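Local atomic coordinates of class I SAM-dependent methyltransferase (Silicibacter pomeroyi DSS-3, PDB entry 3CVO), a protein that is of uncharacterised function but, as a class I methyltransferase-like protein with a Rossmann fold, probably transfers a methyl group from S-adenosylmethionine. Residues P12-P17 with A23-Y28; A69-N74 with T80-V85; L138-S143 with V148-D153. All blocks are in the same frame, centred on the assembly; numbering follows the deposited sequence.

Interaction 1 of 3, residues P12-P17 with A23-Y28; sequences PELTMP and ALRMAY. With EDO (1,2-ethanediol), chain Q.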
ATOM      1  N   PRO A  12      34.490   4.609  -3.714  1.00 30.43           N
ATOM      2  CA  PRO A  12      33.491   4.163  -2.740  1.00 31.07           C
ATOM      3  C   PRO A  12      33.861   2.799  -2.238  1.00 30.36           C
ATOM      4  O   PRO A  12      34.162   1.906  -3.014  1.00 31.51           O
ATOM      5  CB  PRO A  12      32.173   4.111  -3.541  1.00 30.04           C
ATOM      6  CG  PRO A  12      32.391   5.061  -4.672  1.00 32.87           C
ATOM      7  CD  PRO A  12      33.874   5.016  -4.989  1.00 29.22           C
ATOM      8  N   GLU A  13      33.827   2.660  -0.934  1.00 32.38           N
ATOM      9  CA  GLU A  13      34.245   1.417  -0.305  1.00 35.57           C
ATOM     10  C   GLU A  13      33.054   0.525  -0.025  1.00 34.64           C
ATOM     11  O   GLU A  13      31.995   0.981   0.348  1.00 34.31           O
ATOM     12  CB  GLU A  13      34.996   1.689   1.010  1.00 39.09           C
ATOM     13  N   LEU A  14      33.297  -0.761  -0.217  1.00 36.08           N
ATOM     14  CA  LEU A  14      32.401  -1.842   0.187  1.00 36.64           C
ATOM     15  C   LEU A  14      32.614  -2.158   1.663  1.00 38.55           C
ATOM     16  O   LEU A  14      33.628  -2.716   2.059  1.00 40.54           O
ATOM     17  CB  LEU A  14      32.672  -3.085  -0.675  1.00 36.17           C
ATOM     18  CG  LEU A  14      31.741  -4.281  -0.529  1.00 36.28           C
ATOM     19  CD1 LEU A  14      30.345  -3.933  -1.027  1.00 33.39           C
ATOM     20  CD2 LEU A  14      32.306  -5.458  -1.294  1.00 36.07           C
ATOM     21  N   THR A  15      31.650  -1.785   2.479  1.00 42.02           N
ATOM     22  CA  THR A  15      31.790  -1.927   3.943  1.00 45.67           C
ATOM     23  C   THR A  15      31.288  -3.264   4.498  1.00 44.23           C
ATOM     24  O   THR A  15      30.789  -3.349   5.620  1.00 48.23           O
ATOM     25  CB  THR A  15      31.096  -0.780   4.669  1.00 46.40           C
ATOM     26  OG1 THR A  15      30.016  -0.293   3.875  1.00 52.06           O
ATOM     27  CG2 THR A  15      32.084   0.364   4.873  1.00 53.24           C
HETATM   28  N   MSE A  16      31.420  -4.303   3.691  1.00 40.38           N
HETATM   29  CA  MSE A  16      31.000  -5.634   4.088  1.00 37.01           C
HETATM   30  C   MSE A  16      32.233  -6.384   4.531  1.00 33.72           C
HETATM   31  O   MSE A  16      33.284  -6.250   3.935  1.00 34.13           O
HETATM   32  CB  MSE A  16      30.382  -6.393   2.913  1.00 35.09           C
HETATM   33  CG  MSE A  16      29.194  -5.744   2.284  1.00 38.94           C
HETATM   34 SE   MSE A  16      28.300  -7.043   1.130  0.75 33.88          SE
HETATM   35  CE  MSE A  16      26.536  -6.235   0.972  1.00 29.72           C
ATOM     36  N   PRO A  17      32.112  -7.190   5.585  1.00 30.71           N
ATOM     37  CA  PRO A  17      33.249  -8.017   5.900  1.00 28.22           C
ATOM     38  C   PRO A  17      33.532  -8.990   4.754  1.00 28.72           C
ATOM     39  O   PRO A  17      32.756  -9.082   3.799  1.00 26.22           O
ATOM     40  CB  PRO A  17      32.801  -8.773   7.159  1.00 28.14           C
ATOM     41  CG  PRO A  17      31.697  -7.967   7.720  1.00 30.69           C
ATOM     42  CD  PRO A  17      31.014  -7.365   6.543  1.00 32.09           C
ATOM     43  N   ALA A  23      30.389 -13.147  -1.114  1.00 26.24           N
ATOM     44  CA  ALA A  23      29.066 -13.641  -1.520  1.00 24.55           C
ATOM     45  C   ALA A  23      28.469 -12.658  -2.530  1.00 25.24           C
ATOM     46  O   ALA A  23      27.869 -13.036  -3.521  1.00 24.84           O
ATOM     47  CB  ALA A  23      28.163 -13.806  -0.313  1.00 24.02           C
ATOM     48  N   LEU A  24      28.683 -11.384  -2.275  1.00 25.01           N
ATOM     49  CA  LEU A  24      28.145 -10.321  -3.127  1.00 25.68           C
ATOM     50  C   LEU A  24      28.822 -10.390  -4.498  1.00 26.00           C
ATOM     51  O   LEU A  24      28.184 -10.271  -5.542  1.00 26.47           O
ATOM     52  CB  LEU A  24      28.398  -8.941  -2.510  1.00 23.30           C
ATOM     53  CG  LEU A  24      27.864  -7.785  -3.368  1.00 31.65           C
ATOM     54  CD1 LEU A  24      26.573  -7.333  -2.793  1.00 29.53           C
ATOM     55  CD2 LEU A  24      28.834  -6.640  -3.492  1.00 34.09           C
ATOM     56  N   ARG A  25      30.134 -10.566  -4.482  1.00 27.74           N
ATOM     57  CA  ARG A  25      30.899 -10.581  -5.730  1.00 27.33           C
ATOM     58  C   ARG A  25      30.460 -11.749  -6.586  1.00 26.61           C
ATOM     59  O   ARG A  25      30.248 -11.622  -7.801  1.00 25.31           O
ATOM     60  CB  ARG A  25      32.406 -10.642  -5.464  1.00 30.34           C
ATOM     61  CG  ARG A  25      32.939  -9.391  -4.765  1.00 39.67           C
ATOM     62  CD  ARG A  25      34.480  -9.443  -4.598  1.00 44.29           C
ATOM     63  NE  ARG A  25      34.959  -8.303  -3.825  1.00 48.63           N
ATOM     64  CZ  ARG A  25      35.414  -7.177  -4.367  1.00 56.43           C
ATOM     65  NH1 ARG A  25      35.468  -7.060  -5.692  1.00 55.30           N
ATOM     66  NH2 ARG A  25      35.824  -6.174  -3.593  1.00 54.51           N
HETATM   67  N   MSE A  26      30.276 -12.888  -5.940  1.00 25.56           N
HETATM   68  CA  MSE A  26      29.880 -14.093  -6.662  1.00 27.67           C
HETATM   69  C   MSE A  26      28.485 -13.917  -7.271  1.00 24.93           C
HETATM   70  O   MSE A  26      28.270 -14.290  -8.416  1.00 24.79           O
HETATM   71  CB  MSE A  26      29.926 -15.319  -5.765  1.00 23.45           C
HETATM   72  CG  MSE A  26      31.343 -15.754  -5.442  1.00 44.02           C
HETATM   73 SE   MSE A  26      31.398 -17.197  -4.111  0.75 58.76          SE
HETATM   74  CE  MSE A  26      33.364 -17.306  -3.926  1.00 64.46           C
ATOM     75  N   ALA A  27      27.564 -13.298  -6.522  1.00 23.08           N
ATOM     76  CA  ALA A  27      26.186 -13.112  -6.978  1.00 23.01           C
ATOM     77  C   ALA A  27      26.200 -12.228  -8.202  1.00 23.62           C
ATOM     78  O   ALA A  27      25.505 -12.471  -9.185  1.00 22.85           O
ATOM     79  CB  ALA A  27      25.310 -12.468  -5.870  1.00 20.21           C
ATOM     80  N   TYR A  28      27.007 -11.181  -8.116  1.00 22.83           N
ATOM     81  CA  TYR A  28      27.104 -10.166  -9.172  1.00 21.82           C
ATOM     82  C   TYR A  28      27.776 -10.739 -10.425  1.00 24.10           C
ATOM     83  O   TYR A  28      27.455 -10.369 -11.559  1.00 23.76           O
ATOM     84  CB  TYR A  28      27.879  -8.926  -8.681  1.00 20.02           C
ATOM     85  CG  TYR A  28      27.042  -7.957  -7.856  1.00 23.57           C
ATOM     86  CD1 TYR A  28      25.831  -8.340  -7.287  1.00 22.77           C
ATOM     87  CD2 TYR A  28      27.441  -6.644  -7.686  1.00 23.81           C
ATOM     88  CE1 TYR A  28      25.058  -7.434  -6.574  1.00 21.84           C
ATOM     89  CE2 TYR A  28      26.677  -5.733  -6.970  1.00 22.83           C
ATOM     90  CZ  TYR A  28      25.488  -6.123  -6.404  1.00 23.68           C
ATOM     91  OH  TYR A  28      24.687  -5.201  -5.664  1.00 23.24           O
TER
HETATM   92  C1  EDO Q 214      34.749  -2.152  -4.465  1.00 61.91           C
HETATM   93  O1  EDO Q 214      35.991  -2.840  -4.662  1.00 66.27           O
HETATM   94  C2  EDO Q 214      34.974  -1.089  -3.418  1.00 62.98           C
HETATM   95  O2  EDO Q 214      35.303   0.101  -4.132  1.00 64.58           O
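Leu14 and Met16 reach out of the loop at 12-17 and meet Leu24 and Arg25 on helix 18-30. At the start of the loop, the carbonyl of Pro12 lies beside a 1,2-ethanediol, probably from the crystallisation liquor. Their separation is too short for a normal hydrogen bond, so the detail is doubtful. The other end of the diol lies nearer the helix, where its O1 is 3.5 Å from Arg25 NH2, at the edge of the guanidinium and near its plane.

Leu14 comes next. Its CG is anti to the backbone N (chi1 -173°), which sends the branch toward the helix. It meets Leu24 tip to tip, with Leu14 CD1 4.0 Å from Leu24 CD2. Its second methyl, CD2, is 4.3 Å from Arg25 NH2 and approaches the guanidinium obliquely. Leu14 also packs on Val45 of helix 41-47.

The fold is the Rossmann-like one of class I methyltransferases. Helix 18-30 precedes strand 33-37, a central strand of the sheet, and the loop runs back along the helix it leads into.

At Thr15 the carbonyl oxygen accepts a hydrogen bond from Arg176 NH2. Met16 is a selenomethionine. Its CG is anti to the carbonyl carbon, and the chain is extended beyond it. It crosses Leu24 at about a right angle. Met16 SE is 4.1 Å from Leu24 CB, and Met16 CE is 3.9 Å from Leu24 CD1. Both side chains also touch Leu127 of strand 125-128. Within the helix, Leu24 CG lies 4.1 Å above the Tyr28 ring plane, over its centre, while the Tyr28 hydroxyl is hydrogen-bonded to Glu36. Pro17 then takes the N-cap position of helix 18-30.

Interaction 2 of 3, residues A69-N74 with T80-V85; sequences AWLAAN and TEVNIV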
ATOM      1  N   ALA A  69      29.603  11.188 -10.472  1.00 17.36           N
ATOM      2  CA  ALA A  69      30.887  11.807 -10.744  1.00 17.28           C
ATOM      3  C   ALA A  69      31.990  10.752 -10.735  1.00 16.59           C
ATOM      4  O   ALA A  69      32.870  10.718 -11.593  1.00 19.42           O
ATOM      5  CB  ALA A  69      31.179  12.941  -9.721  1.00 13.89           C
ATOM      6  N   TRP A  70      31.927   9.884  -9.755  1.00 16.74           N
ATOM      7  CA  TRP A  70      32.901   8.815  -9.657  1.00 18.69           C
ATOM      8  C   TRP A  70      32.915   7.971 -10.933  1.00 19.45           C
ATOM      9  O   TRP A  70      33.977   7.640 -11.458  1.00 18.49           O
ATOM     10  CB  TRP A  70      32.643   7.916  -8.440  1.00 20.91           C
ATOM     11  CG  TRP A  70      33.833   7.107  -8.172  1.00 23.89           C
ATOM     12  CD1 TRP A  70      34.968   7.504  -7.514  1.00 30.23           C
ATOM     13  CD2 TRP A  70      34.081   5.802  -8.641  1.00 27.25           C
ATOM     14  NE1 TRP A  70      35.881   6.499  -7.497  1.00 26.72           N
ATOM     15  CE2 TRP A  70      35.373   5.439  -8.195  1.00 28.11           C
ATOM     16  CE3 TRP A  70      33.335   4.887  -9.374  1.00 26.56           C
ATOM     17  CZ2 TRP A  70      35.927   4.198  -8.459  1.00 35.10           C
ATOM     18  CZ3 TRP A  70      33.883   3.654  -9.640  1.00 32.84           C
ATOM     19  CH2 TRP A  70      35.157   3.310  -9.176  1.00 34.33           C
ATOM     20  N   LEU A  71      31.716   7.659 -11.431  1.00 21.12           N
ATOM     21  CA  LEU A  71      31.523   6.693 -12.519  1.00 22.90           C
ATOM     22  C   LEU A  71      31.914   7.333 -13.832  1.00 20.39           C
ATOM     23  O   LEU A  71      32.381   6.662 -14.757  1.00 22.61           O
ATOM     24  CB  LEU A  71      30.079   6.155 -12.569  1.00 23.55           C
ATOM     25  CG  LEU A  71      29.730   5.170 -11.467  1.00 25.77           C
ATOM     26  CD1 LEU A  71      28.200   4.857 -11.439  1.00 27.60           C
ATOM     27  CD2 LEU A  71      30.550   3.882 -11.666  1.00 27.08           C
ATOM     28  N   ALA A  72      31.821   8.657 -13.868  1.00 20.54           N
ATOM     29  CA  ALA A  72      32.225   9.422 -15.065  1.00 20.98           C
ATOM     30  C   ALA A  72      33.743   9.464 -15.142  1.00 19.60           C
ATOM     31  O   ALA A  72      34.342   9.400 -16.218  1.00 20.30           O
ATOM     32  CB  ALA A  72      31.627  10.836 -15.048  1.00 21.56           C
ATOM     33  N   ALA A  73      34.356   9.527 -13.972  1.00 20.12           N
ATOM     34  CA  ALA A  73      35.821   9.572 -13.846  1.00 20.31           C
ATOM     35  C   ALA A  73      36.423   8.183 -14.037  1.00 21.18           C
ATOM     36  O   ALA A  73      37.602   8.031 -14.384  1.00 21.52           O
ATOM     37  CB  ALA A  73      36.240  10.122 -12.501  1.00 16.61           C
ATOM     38  N   ASN A  74      35.583   7.188 -13.799  1.00 20.52           N
ATOM     39  CA  ASN A  74      35.998   5.764 -13.717  1.00 23.09           C
ATOM     40  C   ASN A  74      34.992   4.863 -14.384  1.00 24.14           C
ATOM     41  O   ASN A  74      34.202   4.174 -13.701  1.00 24.59           O
ATOM     42  CB  ASN A  74      36.110   5.328 -12.261  1.00 24.48           C
ATOM     43  CG  ASN A  74      37.138   6.105 -11.522  1.00 25.61           C
ATOM     44  OD1 ASN A  74      38.318   5.867 -11.712  1.00 28.18           O
ATOM     45  ND2 ASN A  74      36.718   7.067 -10.702  1.00 23.99           N
ATOM     46  N   THR A  80      29.127  -2.795 -19.809  1.00 22.11           N
ATOM     47  CA  THR A  80      28.375  -2.550 -18.581  1.00 21.15           C
ATOM     48  C   THR A  80      27.847  -1.128 -18.513  1.00 22.10           C
ATOM     49  O   THR A  80      28.531  -0.182 -18.872  1.00 22.15           O
ATOM     50  CB  THR A  80      29.240  -2.880 -17.359  1.00 16.78           C
ATOM     51  OG1 THR A  80      29.433  -4.297 -17.323  1.00 21.31           O
ATOM     52  CG2 THR A  80      28.594  -2.396 -16.040  1.00 22.21           C
ATOM     53  N   GLU A  81      26.605  -1.017 -18.062  1.00 23.48           N
ATOM     54  CA  GLU A  81      25.895   0.272 -17.928  1.00 24.25           C
ATOM     55  C   GLU A  81      25.438   0.405 -16.473  1.00 23.02           C
ATOM     56  O   GLU A  81      24.917  -0.538 -15.907  1.00 22.82           O
ATOM     57  CB  GLU A  81      24.698   0.298 -18.877  1.00 28.36           C
ATOM     58  CG  GLU A  81      23.779   1.498 -18.712  1.00 36.74           C
ATOM     59  CD  GLU A  81      22.528   1.432 -19.590  1.00 49.61           C
ATOM     60  OE1 GLU A  81      22.620   0.882 -20.716  1.00 56.44           O
ATOM     61  OE2 GLU A  81      21.459   1.941 -19.157  1.00 45.69           O
ATOM     62  N   VAL A  82      25.667   1.554 -15.885  1.00 22.05           N
ATOM     63  CA  VAL A  82      25.294   1.780 -14.494  1.00 22.20           C
ATOM     64  C   VAL A  82      24.432   3.020 -14.391  1.00 23.89           C
ATOM     65  O   VAL A  82      24.854   4.118 -14.765  1.00 25.01           O
ATOM     66  CB  VAL A  82      26.544   1.915 -13.608  1.00 23.90           C
ATOM     67  CG1 VAL A  82      26.142   2.194 -12.151  1.00 28.88           C
ATOM     68  CG2 VAL A  82      27.402   0.665 -13.729  1.00 22.03           C
ATOM     69  N   ASN A  83      23.213   2.844 -13.886  0.50 22.05           N
ATOM     70  CA  ASN A  83      22.287   3.963 -13.721  0.50 19.14           C
ATOM     71  C   ASN A  83      21.973   4.215 -12.263  0.50 19.13           C
ATOM     72  O   ASN A  83      21.284   3.454 -11.618  0.50 15.97           O
ATOM     73  CB  ASN A  83      20.978   3.733 -14.501  0.50 20.89           C
ATOM     74  CG  ASN A  83      21.221   3.483 -15.972  0.50 18.71           C
ATOM     75  OD1 ASN A  83      20.785   2.472 -16.519  0.50 21.93           O
ATOM     76  ND2 ASN A  83      21.958   4.369 -16.606  0.50 20.76           N
ATOM     77  N   ILE A  84      22.463   5.341 -11.781  1.00 18.58           N
ATOM     78  CA  ILE A  84      22.225   5.779 -10.407  1.00 20.65           C
ATOM     79  C   ILE A  84      20.950   6.604 -10.429  1.00 23.42           C
ATOM     80  O   ILE A  84      20.856   7.590 -11.152  1.00 22.32           O
ATOM     81  CB  ILE A  84      23.369   6.685  -9.862  1.00 21.53           C
ATOM     82  CG1 ILE A  84      24.730   5.982  -9.929  1.00 25.02           C
ATOM     83  CG2 ILE A  84      23.015   7.180  -8.435  1.00 18.38           C
ATOM     84  CD1 ILE A  84      24.814   4.704  -9.113  1.00 20.05           C
ATOM     85  N   VAL A  85      19.957   6.163  -9.664  1.00 22.14           N
ATOM     86  CA  VAL A  85      18.609   6.773  -9.697  1.00 20.45           C
ATOM     87  C   VAL A  85      18.264   7.420  -8.364  1.00 19.93           C
ATOM     88  O   VAL A  85      17.853   6.761  -7.437  1.00 19.83           O
ATOM     89  CB  VAL A  85      17.509   5.741 -10.098  1.00 19.70           C
ATOM     90  CG1 VAL A  85      16.137   6.450 -10.260  1.00 18.32           C
ATOM     91  CG2 VAL A  85      17.863   4.984 -11.376  1.00 21.95           C
TER
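Leu71, the helix residue that touches Val82 and Ile84, sets its CD2 methyl in plane at the edge of the Trp70 indole. One face of that indole carries the side-chain amide of Asn74. Asn74 ND2 is 3.2 Å above the Trp70 ring plane, displaced toward the rim. The same nitrogen donates to the backbone, with Asn74 ND2 2.9 Å from Trp70 O. The bond is moderately bent, with an N-H...O angle of 147°. The donor is somewhat tilted from the carbonyl plane, and the acceptor lies somewhat out of the amide plane. Asn74 is the first residue to leave helical backbone angles. Its side chain turns back to a carbonyl of the last turn, and the bond helps to hold the amide over the indole.

The contact with the strand is wholly apolar and rests on one methyl. CG of Leu71 is anti to the carbonyl carbon (chi1 -74°), and its CD1 lies against two strand side chains, Val82 and Ile84. Leu71 CD1 is 3.4 Å from Val82 CG1, which is tight for two methyls. Here the side chains cross at about a right angle. Leu71 CD1 is also 3.9 Å from Ile84 CG1, and 4.1 Å from Ile84 CD1. Val82 and Ile84 are alternate residues of the strand and so face the helix together.

Helix 61-73 and strand 81-86 are the last two elements of a beta-alpha-beta crossover that starts at strand 53-58. Strand 81-86 is outermost in the sheet of this chain and pairs with strand 53-58 through its backbone. Helix 41-47 packs on the same side chains, with Ala47 touching both Leu71 and Val82. Ala64 and Lys68, earlier on helix 61-73, cover Ile84.

Interaction 3 of 3, residues L138-S143 with V148-D153; sequences LATAFS and VTLLFD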
ATOM      1  N   LEU A 138      10.015  -6.972   0.083  1.00 19.65           N
ATOM      2  CA  LEU A 138       8.620  -7.325  -0.298  1.00 19.73           C
ATOM      3  C   LEU A 138       8.248  -6.855  -1.690  1.00 22.09           C
ATOM      4  O   LEU A 138       7.622  -7.588  -2.418  1.00 22.82           O
ATOM      5  CB  LEU A 138       7.584  -6.848   0.742  1.00 22.83           C
ATOM      6  CG  LEU A 138       7.743  -7.467   2.140  1.00 22.75           C
ATOM      7  CD1 LEU A 138       6.547  -6.941   3.007  1.00 26.63           C
ATOM      8  CD2 LEU A 138       7.865  -8.960   2.138  1.00 30.65           C
ATOM      9  N   ALA A 139       8.658  -5.652  -2.046  1.00 21.18           N
ATOM     10  CA  ALA A 139       8.441  -5.111  -3.377  1.00 21.65           C
ATOM     11  C   ALA A 139       9.000  -6.062  -4.436  1.00 19.85           C
ATOM     12  O   ALA A 139       8.333  -6.372  -5.392  1.00 23.13           O
ATOM     13  CB  ALA A 139       9.047  -3.726  -3.505  1.00 20.94           C
ATOM     14  N   THR A 140      10.170  -6.631  -4.145  1.00 19.10           N
ATOM     15  CA  THR A 140      10.820  -7.536  -5.073  1.00 19.27           C
ATOM     16  C   THR A 140       9.971  -8.784  -5.171  1.00 19.73           C
ATOM     17  O   THR A 140       9.622  -9.221  -6.261  1.00 20.98           O
ATOM     18  CB  THR A 140      12.252  -7.880  -4.604  1.00 21.41           C
ATOM     19  OG1 THR A 140      13.013  -6.670  -4.570  1.00 17.96           O
ATOM     20  CG2 THR A 140      12.926  -8.917  -5.514  1.00 22.66           C
ATOM     21  N   ALA A 141       9.590  -9.328  -4.017  1.00 21.24           N
ATOM     22  CA  ALA A 141       8.864 -10.621  -3.973  1.00 20.94           C
ATOM     23  C   ALA A 141       7.580 -10.505  -4.752  1.00 23.25           C
ATOM     24  O   ALA A 141       7.180 -11.401  -5.482  1.00 22.30           O
ATOM     25  CB  ALA A 141       8.548 -11.065  -2.525  1.00 22.84           C
ATOM     26  N   PHE A 142       6.923  -9.365  -4.596  1.00 19.64           N
ATOM     27  CA  PHE A 142       5.589  -9.244  -5.203  1.00 23.00           C
ATOM     28  C   PHE A 142       5.663  -8.781  -6.663  1.00 23.75           C
ATOM     29  O   PHE A 142       4.707  -8.947  -7.389  1.00 20.45           O
ATOM     30  CB  PHE A 142       4.716  -8.282  -4.416  1.00 22.48           C
ATOM     31  CG  PHE A 142       4.425  -8.737  -3.030  1.00 20.47           C
ATOM     32  CD1 PHE A 142       4.023 -10.016  -2.787  1.00 25.31           C
ATOM     33  CD2 PHE A 142       4.512  -7.848  -1.982  1.00 24.44           C
ATOM     34  CE1 PHE A 142       3.764 -10.432  -1.524  1.00 23.61           C
ATOM     35  CE2 PHE A 142       4.206  -8.245  -0.725  1.00 23.31           C
ATOM     36  CZ  PHE A 142       3.847  -9.561  -0.495  1.00 21.15           C
ATOM     37  N   SER A 143       6.815  -8.275  -7.088  1.00 20.33           N
ATOM     38  CA  SER A 143       6.933  -7.611  -8.421  1.00 20.25           C
ATOM     39  C   SER A 143       7.614  -8.464  -9.504  1.00 20.76           C
ATOM     40  O   SER A 143       7.440  -8.264 -10.715  1.00 22.64           O
ATOM     41  CB  SER A 143       7.656  -6.280  -8.307  1.00 23.12           C
ATOM     42  OG  SER A 143       6.957  -5.330  -7.513  1.00 22.58           O
ATOM     43  N   VAL A 148      14.515 -14.758  -8.409  1.00 20.31           N
ATOM     44  CA  VAL A 148      15.763 -14.000  -8.208  1.00 20.16           C
ATOM     45  C   VAL A 148      16.485 -14.370  -6.915  1.00 23.10           C
ATOM     46  O   VAL A 148      15.931 -15.004  -5.990  1.00 23.34           O
ATOM     47  CB  VAL A 148      15.531 -12.478  -8.252  1.00 19.97           C
ATOM     48  CG1 VAL A 148      14.798 -12.079  -9.522  1.00 22.65           C
ATOM     49  CG2 VAL A 148      14.789 -11.979  -7.018  1.00 17.64           C
ATOM     50  N   THR A 149      17.763 -14.005  -6.884  1.00 21.35           N
ATOM     51  CA  THR A 149      18.510 -13.937  -5.633  1.00 22.35           C
ATOM     52  C   THR A 149      18.369 -12.553  -5.068  1.00 21.28           C
ATOM     53  O   THR A 149      18.519 -11.554  -5.768  1.00 21.65           O
ATOM     54  CB  THR A 149      20.012 -14.236  -5.838  1.00 24.41           C
ATOM     55  OG1 THR A 149      20.136 -15.561  -6.322  1.00 24.35           O
ATOM     56  CG2 THR A 149      20.807 -14.081  -4.521  1.00 19.47           C
ATOM     57  N   LEU A 150      18.026 -12.519  -3.791  1.00 19.57           N
ATOM     58  CA  LEU A 150      17.989 -11.266  -3.013  1.00 22.71           C
ATOM     59  C   LEU A 150      18.982 -11.343  -1.887  1.00 21.31           C
ATOM     60  O   LEU A 150      19.047 -12.290  -1.117  1.00 22.33           O
ATOM     61  CB  LEU A 150      16.560 -10.935  -2.519  1.00 21.32           C
ATOM     62  CG  LEU A 150      16.469  -9.545  -1.868  1.00 22.93           C
ATOM     63  CD1 LEU A 150      15.148  -8.848  -2.250  1.00 21.72           C
ATOM     64  CD2 LEU A 150      16.636  -9.560  -0.369  1.00 22.83           C
ATOM     65  N   LEU A 151      19.841 -10.338  -1.831  1.00 20.95           N
ATOM     66  CA  LEU A 151      20.829 -10.214  -0.769  1.00 22.23           C
ATOM     67  C   LEU A 151      20.398  -9.065   0.138  1.00 23.43           C
ATOM     68  O   LEU A 151      20.156  -7.945  -0.311  1.00 21.85           O
ATOM     69  CB  LEU A 151      22.217  -9.921  -1.348  1.00 20.85           C
ATOM     70  CG  LEU A 151      22.793 -10.866  -2.409  1.00 23.29           C
ATOM     71  CD1 LEU A 151      24.123 -10.356  -2.960  1.00 23.69           C
ATOM     72  CD2 LEU A 151      22.876 -12.322  -1.866  1.00 17.00           C
ATOM     73  N   PHE A 152      20.243  -9.364   1.406  1.00 22.23           N
ATOM     74  CA  PHE A 152      19.719  -8.387   2.358  1.00 21.21           C
ATOM     75  C   PHE A 152      20.841  -8.162   3.384  1.00 22.77           C
ATOM     76  O   PHE A 152      21.140  -9.014   4.228  1.00 21.51           O
ATOM     77  CB  PHE A 152      18.458  -8.963   2.985  1.00 20.71           C
ATOM     78  CG  PHE A 152      17.591  -7.996   3.790  1.00 23.20           C
ATOM     79  CD1 PHE A 152      18.131  -7.122   4.691  1.00 20.10           C
ATOM     80  CD2 PHE A 152      16.203  -8.021   3.657  1.00 24.77           C
ATOM     81  CE1 PHE A 152      17.333  -6.290   5.463  1.00 26.98           C
ATOM     82  CE2 PHE A 152      15.393  -7.197   4.420  1.00 26.33           C
ATOM     83  CZ  PHE A 152      15.971  -6.319   5.322  1.00 24.84           C
ATOM     84  N   ASP A 153      21.460  -6.995   3.314  1.00 23.73           N
ATOM     85  CA  ASP A 153      22.563  -6.694   4.220  1.00 25.15           C
ATOM     86  C   ASP A 153      22.087  -6.260   5.609  1.00 25.55           C
ATOM     87  O   ASP A 153      21.019  -5.660   5.759  1.00 27.17           O
ATOM     88  CB  ASP A 153      23.484  -5.642   3.646  1.00 25.38           C
ATOM     89  CG  ASP A 153      24.884  -5.703   4.248  1.00 31.29           C
ATOM     90  OD1 ASP A 153      25.287  -6.728   4.892  1.00 33.07           O
ATOM     91  OD2 ASP A 153      25.601  -4.707   4.059  1.00 33.71           O
TER
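Thr140 faces the strand and lies obliquely against both Val148 and Leu150. Both of its branches meet Leu150, and CG2 alone also meets Val148. CG2 is anti to the backbone N (chi1 -62° for OG1). Thr140 CG2 is 3.9 Å from Val148 CG2 and 3.9 Å from Leu150 CD1. The Leu150 methyl also lies alongside the hydroxyl branch, with Leu150 CD1 3.8 Å from Thr140 OG1. A hydrogen bond to Cys136 O, one turn back in the helix, satisfies this buried hydroxyl while Leu150 CD1 packs against it. On Val148, the touching CG2 sits between the backbone N and the carbonyl carbon. At the end of the helix, Ser143 OG donates to Ala139 O at 2.7 Å.

This is packing of a helix on a sheet, in the beta-alpha-beta unit of strand 125-128, helix 133-143 and strand 148-152. Val126 of strand 125-128 touches both Thr140 and Leu150, and Trp115 also packs on Thr140. Leu168 of helix 165-168 covers Leu150. Strand 148-152 lies between the parallel strand 125-128 and the antiparallel strand 177-182.

The three contacts follow one another along the chain, and none nests in or crosses another. Interaction 1 lays the N-terminal loop back against helix 18-30, with the helix start between its two segments. Interaction 2 closes the loop between helix 61-73 and strand 81-86, outermost within this chain. Interaction 3 closes the loop between helix 133-143 and strand 148-152. The first touches both of the others. Pro12 CD packs 3.5 Å from Trp70 NE1, and Leu24 CD1 is 3.9 Å from Leu151 CD1. Interactions 2 and 3 have centres about 23 Å apart and do not touch, but both pack a helix on the same sheet, on opposite sides of the chain's centre.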